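Local coordinates for protein peptide chain release factor subunit 1 (Methanosarcina mazei, PDB 3IR9) that probably directs the termination of translation at all three stop codons as an archaeal class 1 release factor, of which this chain is the C-terminal domain, at residues A[62-67]-A[159-164]; A[66-71]-A[136-141]. All blocks are in the same frame, centred on the assembly; numbering follows the deposited sequence.

Contact 1 (A[62-67]-A[159-164]); sequences SVDVLL and ILRYNT
Arg161 lays its side chain across Asp64 at about a right angle, CG coming 3.4 Å from Asp64 CB. Beyond CG the arginine chain runs extended to NE, carrying the guanidinium over the Val63 carbonyl: Val63 O sits over the centre of one face, 3.6 Å from Arg161 CZ. A long chain ending in a flat guanidinium suits this partly exposed place, its methylenes covering Asp64 while NH2 reaches Ser132 O. Asp64 OD1 stays 4.1 Å from Arg161 NE, beyond a salt bridge, though the charges may still attract; Lys135 NZ forms a long, weak ion pair with OD1.

The backbones pair antiparallel, interrupted by a classic beta bulge, Asp64 and Val65 both facing Ile159. Ile159 O accepts a straight bond from Val65 N (3.1 Å, 180°) and a weak one from Asp64 N; Ile159 N bonds Val65 O and Arg161 N bonds Ser62 O, each at 3.0 Å. Branched Val65 and Ile159 suit the extended chain and meet on one face, CB to CB. Val63 CG2 touches Leu160 CD2 at 4.0 Å.

The pairing joins strands 63-69 and 156-160 of the mixed sheet; helix 51-58 covers Val63 and Leu160, and helix 10-41 covers Ile159.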
ATOM      1  N   SER A  62       6.940   8.475 -32.137  1.00 48.76           N
ATOM      2  CA  SER A  62       7.802   9.632 -31.876  1.00120.91           C
ATOM      3  C   SER A  62       8.209   9.789 -30.408  1.00 39.39           C
ATOM      4  O   SER A  62       9.004  10.669 -30.069  1.00 58.89           O
ATOM      5  CB  SER A  62       7.138  10.925 -32.364  1.00 41.62           C
ATOM      6  OG  SER A  62       6.010  11.265 -31.575  1.00 44.43           O
ATOM      7  N   VAL A  63       7.670   8.939 -29.542  1.00 68.01           N
ATOM      8  CA  VAL A  63       7.913   9.076 -28.107  1.00141.90           C
ATOM      9  C   VAL A  63       9.148   8.309 -27.639  1.00 56.33           C
ATOM     10  O   VAL A  63       9.205   7.080 -27.713  1.00 56.53           O
ATOM     11  CB  VAL A  63       6.666   8.688 -27.274  1.00 55.11           C
ATOM     12  CG1 VAL A  63       7.047   8.377 -25.830  1.00 37.34           C
ATOM     13  CG2 VAL A  63       5.631   9.805 -27.342  1.00 47.72           C
ATOM     14  N   ASP A  64      10.139   9.056 -27.169  1.00 52.89           N
ATOM     15  CA  ASP A  64      11.342   8.467 -26.606  1.00 45.44           C
ATOM     16  C   ASP A  64      11.082   7.988 -25.185  1.00 80.66           C
ATOM     17  O   ASP A  64      11.394   6.843 -24.847  1.00 48.04           O
ATOM     18  CB  ASP A  64      12.495   9.472 -26.613  1.00127.34           C
ATOM     19  CG  ASP A  64      13.809   8.848 -26.193  1.00 99.09           C
ATOM     20  OD1 ASP A  64      13.959   7.616 -26.364  1.00 50.61           O
ATOM     21  OD2 ASP A  64      14.684   9.587 -25.694  1.00 85.83           O
ATOM     22  N   VAL A  65      10.509   8.872 -24.364  1.00129.99           N
ATOM     23  CA  VAL A  65      10.174   8.566 -22.971  1.00 39.18           C
ATOM     24  C   VAL A  65       8.717   8.916 -22.645  1.00 44.75           C
ATOM     25  O   VAL A  65       8.268  10.032 -22.905  1.00 71.24           O
ATOM     26  CB  VAL A  65      11.075   9.339 -21.983  1.00 93.01           C
ATOM     27  CG1 VAL A  65      10.709   8.985 -20.555  1.00 44.15           C
ATOM     28  CG2 VAL A  65      12.544   9.050 -22.244  1.00 66.62           C
ATOM     29  N   LEU A  66       7.989   7.962 -22.067  1.00 59.07           N
ATOM     30  CA  LEU A  66       6.585   8.166 -21.705  1.00 46.34           C
ATOM     31  C   LEU A  66       6.396   8.297 -20.195  1.00 50.85           C
ATOM     32  O   LEU A  66       6.883   7.466 -19.430  1.00 69.35           O
ATOM     33  CB  LEU A  66       5.728   7.017 -22.236  1.00 52.04           C
ATOM     34  CG  LEU A  66       4.250   6.985 -21.840  1.00 48.06           C
ATOM     35  CD1 LEU A  66       3.491   8.204 -22.377  1.00 35.37           C
ATOM     36  CD2 LEU A  66       3.619   5.684 -22.321  1.00 34.25           C
ATOM     37  N   LEU A  67       5.684   9.337 -19.768  1.00 51.21           N
ATOM     38  CA  LEU A  67       5.451   9.568 -18.343  1.00 39.96           C
ATOM     39  C   LEU A  67       3.969   9.481 -17.952  1.00 33.06           C
ATOM     40  O   LEU A  67       3.124  10.185 -18.505  1.00 63.13           O
ATOM     41  CB  LEU A  67       6.049  10.910 -17.903  1.00 59.13           C
ATOM     42  CG  LEU A  67       7.558  11.075 -18.121  1.00 70.09           C
ATOM     43  CD1 LEU A  67       7.847  11.810 -19.422  1.00 60.09           C
ATOM     44  CD2 LEU A  67       8.198  11.813 -16.960  1.00 45.51           C
ATOM     45  N   ILE A 159       8.823  12.976 -23.263  1.00 65.39           N
ATOM     46  CA  ILE A 159       9.928  13.575 -23.986  1.00 54.93           C
ATOM     47  C   ILE A 159       9.967  12.906 -25.353  1.00 79.18           C
ATOM     48  O   ILE A 159       9.875  11.681 -25.460  1.00 54.91           O
ATOM     49  CB  ILE A 159      11.258  13.355 -23.257  1.00 74.54           C
ATOM     50  CG1 ILE A 159      11.200  13.973 -21.857  1.00 53.14           C
ATOM     51  CG2 ILE A 159      12.406  13.930 -24.066  1.00 69.85           C
ATOM     52  CD1 ILE A 159      12.297  13.483 -20.934  1.00 54.84           C
ATOM     53  N   LEU A 160      10.083  13.711 -26.400  1.00 54.50           N
ATOM     54  CA  LEU A 160      10.016  13.190 -27.755  1.00 44.23           C
ATOM     55  C   LEU A 160      11.409  12.964 -28.338  1.00 50.35           C
ATOM     56  O   LEU A 160      12.395  13.525 -27.859  1.00 54.36           O
ATOM     57  CB  LEU A 160       9.207  14.138 -28.646  1.00 45.65           C
ATOM     58  CG  LEU A 160       7.934  14.701 -28.012  1.00 54.66           C
ATOM     59  CD1 LEU A 160       7.165  15.573 -28.999  1.00 51.30           C
ATOM     60  CD2 LEU A 160       7.063  13.569 -27.488  1.00 69.73           C
ATOM     61  N   ARG A 161      11.478  12.128 -29.368  1.00 67.47           N
ATOM     62  CA  ARG A 161      12.725  11.876 -30.080  1.00 56.54           C
ATOM     63  C   ARG A 161      13.045  13.048 -31.001  1.00 42.95           C
ATOM     64  O   ARG A 161      14.208  13.413 -31.186  1.00 71.60           O
ATOM     65  CB  ARG A 161      12.625  10.578 -30.884  1.00 54.09           C
ATOM     66  CG  ARG A 161      12.662   9.315 -30.036  1.00 91.02           C
ATOM     67  CD  ARG A 161      12.110   8.115 -30.789  1.00 36.65           C
ATOM     68  NE  ARG A 161      12.289   6.872 -30.040  1.00137.61           N
ATOM     69  CZ  ARG A 161      11.535   5.789 -30.190  1.00 36.97           C
ATOM     70  NH1 ARG A 161      10.538   5.786 -31.064  1.00 47.04           N
ATOM     71  NH2 ARG A 161      11.782   4.707 -29.464  1.00 43.59           N
ATOM     72  N   TYR A 162      11.993  13.635 -31.565  1.00102.86           N
ATOM     73  CA  TYR A 162      12.109  14.808 -32.431  1.00114.28           C
ATOM     74  C   TYR A 162      10.929  15.786 -32.255  1.00112.56           C
ATOM     75  O   TYR A 162       9.951  15.485 -31.562  1.00 52.02           O
ATOM     76  CB  TYR A 162      12.299  14.397 -33.910  1.00 95.94           C
ATOM     77  CG  TYR A 162      11.312  13.365 -34.457  1.00 57.87           C
ATOM     78  CD1 TYR A 162      10.327  13.727 -35.377  1.00 43.09           C
ATOM     79  CD2 TYR A 162      11.381  12.027 -34.076  1.00 72.50           C
ATOM     80  CE1 TYR A 162       9.431  12.793 -35.884  1.00 37.79           C
ATOM     81  CE2 TYR A 162      10.488  11.087 -34.581  1.00 37.96           C
ATOM     82  CZ  TYR A 162       9.515  11.475 -35.484  1.00 77.25           C
ATOM     83  OH  TYR A 162       8.625  10.545 -35.986  1.00 51.60           O
ATOM     84  N   ASN A 163      11.035  16.960 -32.870  1.00 41.22           N
ATOM     85  CA  ASN A 163       9.961  17.954 -32.812  1.00131.58           C
ATOM     86  C   ASN A 163       8.912  17.723 -33.899  1.00 53.22           C
ATOM     87  O   ASN A 163       9.120  18.066 -35.061  1.00118.96           O
ATOM     88  CB  ASN A 163      10.522  19.382 -32.909  1.00 67.93           C
ATOM     89  CG  ASN A 163       9.458  20.454 -32.696  1.00 99.00           C
ATOM     90  OD1 ASN A 163       8.316  20.156 -32.331  1.00 85.07           O
ATOM     91  ND2 ASN A 163       9.836  21.712 -32.917  1.00114.29           N
ATOM     92  N   THR A 164       7.785  17.136 -33.517  1.00 93.05           N
ATOM     93  CA  THR A 164       6.685  16.941 -34.449  1.00 61.92           C
ATOM     94  C   THR A 164       5.934  18.251 -34.614  1.00102.79           C
ATOM     95  O   THR A 164       5.152  18.417 -35.552  1.00 85.71           O
ATOM     96  CB  THR A 164       5.700  15.875 -33.941  1.00 73.44           C
ATOM     97  OG1 THR A 164       5.244  16.231 -32.629  1.00 73.48           O
ATOM     98  CG2 THR A 164       6.366  14.512 -33.878  1.00 73.04           C
TER

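Contact 2 (A[66-71]-A[136-141]); sequences LLLSED and VVFVST
Glu70 stretches along Ser140 where the two parallel strands end. Its CB lies 3.4 Å from both Ser140 CA and Val139 O, CG passes the same CA more loosely, and CD comes equally near Ser140 CA and CB. At the tip, OE1 reaches 3.1 Å from Ser140 CB, whereas OE2 stays farther off. CG stands anti to the backbone N (chi1 -157°) and the chain continues extended, directing the carboxylate past Ser140. Such a charged residue suits an exposed strand end, where its methylenes can pack while the carboxylate probably stays in contact with solvent.

Before this point, strands 66-69 and 136-139 run side by side, their directions 27° apart. Val137 N bonds Leu66 O at 3.0 Å, Val139 N bonds Leu68 O at 2.9 Å, and a weak bond from Leu68 N to Val137 O lies between them. The last bond, Glu70 N to Val139 O (2.7 Å), has its donor 49° out of the carbonyl plane.

Leu68 and Phe138 point the same way, with Leu68 CD1 4.2 Å from Phe138 CE1. Leu67, Val137 and Val139 occupy the other face, where branched aliphatic residues suit burial; both valines pack on helix 10-41.

The chemistry is therefore divided: hydrogen bonds between peptide groups set the register, hydrocarbon contacts between the strands lie on the Leu66 and Leu68 face, and the two carboxylates lie beyond the strands, where they may give this end some negative character, perhaps partly offset by Arg73.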
ATOM      1  N   LEU A  66       7.989   7.962 -22.067  1.00 59.07           N
ATOM      2  CA  LEU A  66       6.585   8.166 -21.705  1.00 46.34           C
ATOM      3  C   LEU A  66       6.396   8.297 -20.195  1.00 50.85           C
ATOM      4  O   LEU A  66       6.883   7.466 -19.430  1.00 69.35           O
ATOM      5  CB  LEU A  66       5.728   7.017 -22.236  1.00 52.04           C
ATOM      6  CG  LEU A  66       4.250   6.985 -21.840  1.00 48.06           C
ATOM      7  CD1 LEU A  66       3.491   8.204 -22.377  1.00 35.37           C
ATOM      8  CD2 LEU A  66       3.619   5.684 -22.321  1.00 34.25           C
ATOM      9  N   LEU A  67       5.684   9.337 -19.768  1.00 51.21           N
ATOM     10  CA  LEU A  67       5.451   9.568 -18.343  1.00 39.96           C
ATOM     11  C   LEU A  67       3.969   9.481 -17.952  1.00 33.06           C
ATOM     12  O   LEU A  67       3.124  10.185 -18.505  1.00 63.13           O
ATOM     13  CB  LEU A  67       6.049  10.910 -17.903  1.00 59.13           C
ATOM     14  CG  LEU A  67       7.558  11.075 -18.121  1.00 70.09           C
ATOM     15  CD1 LEU A  67       7.847  11.810 -19.422  1.00 60.09           C
ATOM     16  CD2 LEU A  67       8.198  11.813 -16.960  1.00 45.51           C
ATOM     17  N   LEU A  68       3.671   8.606 -16.993  1.00 78.96           N
ATOM     18  CA  LEU A  68       2.310   8.384 -16.502  1.00 52.61           C
ATOM     19  C   LEU A  68       2.275   8.492 -14.970  1.00 63.04           C
ATOM     20  O   LEU A  68       3.115   7.907 -14.287  1.00 81.90           O
ATOM     21  CB  LEU A  68       1.806   7.002 -16.947  1.00 57.80           C
ATOM     22  CG  LEU A  68       2.072   6.562 -18.397  1.00 45.63           C
ATOM     23  CD1 LEU A  68       1.555   5.157 -18.668  1.00 52.11           C
ATOM     24  CD2 LEU A  68       1.467   7.544 -19.391  1.00149.71           C
ATOM     25  N   SER A  69       1.320   9.244 -14.425  1.00 64.56           N
ATOM     26  CA  SER A  69       1.202   9.360 -12.970  1.00 83.20           C
ATOM     27  C   SER A  69       0.663   8.066 -12.373  1.00 57.53           C
ATOM     28  O   SER A  69      -0.067   7.325 -13.026  1.00 99.74           O
ATOM     29  CB  SER A  69       0.307  10.536 -12.564  1.00 73.93           C
ATOM     30  OG  SER A  69       0.390  10.789 -11.169  1.00 63.30           O
ATOM     31  N   GLU A  70       1.029   7.804 -11.125  1.00121.80           N
ATOM     32  CA  GLU A  70       0.570   6.615 -10.423  1.00 93.03           C
ATOM     33  C   GLU A  70      -0.886   6.816  -9.990  1.00 45.57           C
ATOM     34  O   GLU A  70      -1.449   5.998  -9.265  1.00 97.69           O
ATOM     35  CB  GLU A  70       1.471   6.362  -9.210  1.00126.23           C
ATOM     36  CG  GLU A  70       1.500   4.934  -8.678  1.00149.99           C
ATOM     37  CD  GLU A  70       2.555   4.748  -7.594  1.00141.49           C
ATOM     38  OE1 GLU A  70       3.756   4.918  -7.893  1.00118.99           O
ATOM     39  OE2 GLU A  70       2.187   4.437  -6.441  1.00 77.11           O
ATOM     40  N   ASP A  71      -1.492   7.905 -10.456  1.00 54.12           N
ATOM     41  CA  ASP A  71      -2.840   8.271 -10.033  1.00 85.32           C
ATOM     42  C   ASP A  71      -3.882   8.295 -11.145  1.00 62.12           C
ATOM     43  O   ASP A  71      -5.049   8.607 -10.897  1.00 56.68           O
ATOM     44  CB  ASP A  71      -2.806   9.633  -9.352  1.00 34.89           C
ATOM     45  CG  ASP A  71      -2.186   9.574  -7.983  1.00 64.70           C
ATOM     46  OD1 ASP A  71      -1.679   8.492  -7.615  1.00 68.25           O
ATOM     47  OD2 ASP A  71      -2.214  10.603  -7.278  1.00 83.53           O
ATOM     48  N   VAL A 136       9.063   3.313 -20.855  1.00127.56           N
ATOM     49  CA  VAL A 136       7.893   3.532 -20.003  1.00 86.58           C
ATOM     50  C   VAL A 136       8.267   3.782 -18.535  1.00 62.86           C
ATOM     51  O   VAL A 136       8.790   2.894 -17.859  1.00 45.79           O
ATOM     52  CB  VAL A 136       6.908   2.343 -20.083  1.00138.95           C
ATOM     53  CG1 VAL A 136       5.543   2.751 -19.550  1.00 75.02           C
ATOM     54  CG2 VAL A 136       6.792   1.842 -21.518  1.00103.25           C
ATOM     55  N   VAL A 137       7.989   4.998 -18.061  1.00 40.34           N
ATOM     56  CA  VAL A 137       8.270   5.406 -16.681  1.00 56.15           C
ATOM     57  C   VAL A 137       6.995   5.776 -15.918  1.00143.58           C
ATOM     58  O   VAL A 137       6.124   6.467 -16.448  1.00 64.14           O
ATOM     59  CB  VAL A 137       9.206   6.631 -16.636  1.00 47.32           C
ATOM     60  CG1 VAL A 137       9.223   7.229 -15.234  1.00 67.45           C
ATOM     61  CG2 VAL A 137      10.607   6.254 -17.088  1.00 53.07           C
ATOM     62  N   PHE A 138       6.894   5.324 -14.669  1.00102.79           N
ATOM     63  CA  PHE A 138       5.750   5.656 -13.824  1.00 71.59           C
ATOM     64  C   PHE A 138       6.138   6.664 -12.752  1.00 48.43           C
ATOM     65  O   PHE A 138       7.305   6.751 -12.374  1.00146.72           O
ATOM     66  CB  PHE A 138       5.165   4.396 -13.192  1.00 61.39           C
ATOM     67  CG  PHE A 138       4.634   3.409 -14.195  1.00 84.55           C
ATOM     68  CD1 PHE A 138       3.338   3.516 -14.677  1.00106.52           C
ATOM     69  CD2 PHE A 138       5.434   2.377 -14.659  1.00 43.33           C
ATOM     70  CE1 PHE A 138       2.845   2.604 -15.606  1.00 45.17           C
ATOM     71  CE2 PHE A 138       4.951   1.464 -15.587  1.00105.34           C
ATOM     72  CZ  PHE A 138       3.655   1.578 -16.060  1.00 64.57           C
ATOM     73  N   VAL A 139       5.167   7.429 -12.267  1.00 54.23           N
ATOM     74  CA  VAL A 139       5.467   8.488 -11.317  1.00 45.48           C
ATOM     75  C   VAL A 139       4.471   8.532 -10.163  1.00 96.90           C
ATOM     76  O   VAL A 139       3.342   8.994 -10.322  1.00109.92           O
ATOM     77  CB  VAL A 139       5.521   9.867 -12.005  1.00 70.67           C
ATOM     78  CG1 VAL A 139       5.740  10.943 -10.979  1.00 62.96           C
ATOM     79  CG2 VAL A 139       6.626   9.907 -13.045  1.00 45.95           C
ATOM     80  N   SER A 140       4.901   8.052  -8.998  1.00151.45           N
ATOM     81  CA  SER A 140       4.063   8.086  -7.810  1.00 95.38           C
ATOM     82  C   SER A 140       3.675   9.523  -7.525  1.00 44.59           C
ATOM     83  O   SER A 140       4.406  10.455  -7.857  1.00 62.70           O
ATOM     84  CB  SER A 140       4.795   7.510  -6.601  1.00 92.33           C
ATOM     85  OG  SER A 140       5.611   8.499  -5.999  1.00 66.38           O
ATOM     86  N   THR A 141       2.514   9.688  -6.910  1.00 50.48           N
ATOM     87  CA  THR A 141       1.994  10.999  -6.579  1.00 34.25           C
ATOM     88  C   THR A 141       2.522  11.447  -5.222  1.00 91.27           C
ATOM     89  O   THR A 141       1.749  11.774  -4.320  1.00157.40           O
ATOM     90  CB  THR A 141       0.472  10.951  -6.506  1.00 62.45           C
ATOM     91  OG1 THR A 141      -0.033  12.234  -6.118  1.00138.49           O
ATOM     92  CG2 THR A 141       0.032   9.894  -5.486  1.00 67.74           C
TER

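Overall arrangement
Contacts 1 and 2 have centres 15 Å apart and share Leu66 and Leu67 on strand 63-69, an inner strand of the four-stranded mixed sheet. Of the three strands in these contacts, 63-69 comes first; 135-139 then joins it in parallel (contact 2) and 156-160 antiparallel (contact 1). The zinc-bearing three-stranded sheet and helix 121-131 separate the segments of contact 2; contact 1 also spans strand 135-139 and helix 144-151. Both contacts lie in eRF1 domain 3, the C-terminal domain of the release factor. They form the two strand pairings of 63-69 within the mixed sheet, while Cys81, Cys84, Cys106 and Cys109 hold the zinc ion in the insertion between strands 63-69 and 135-139.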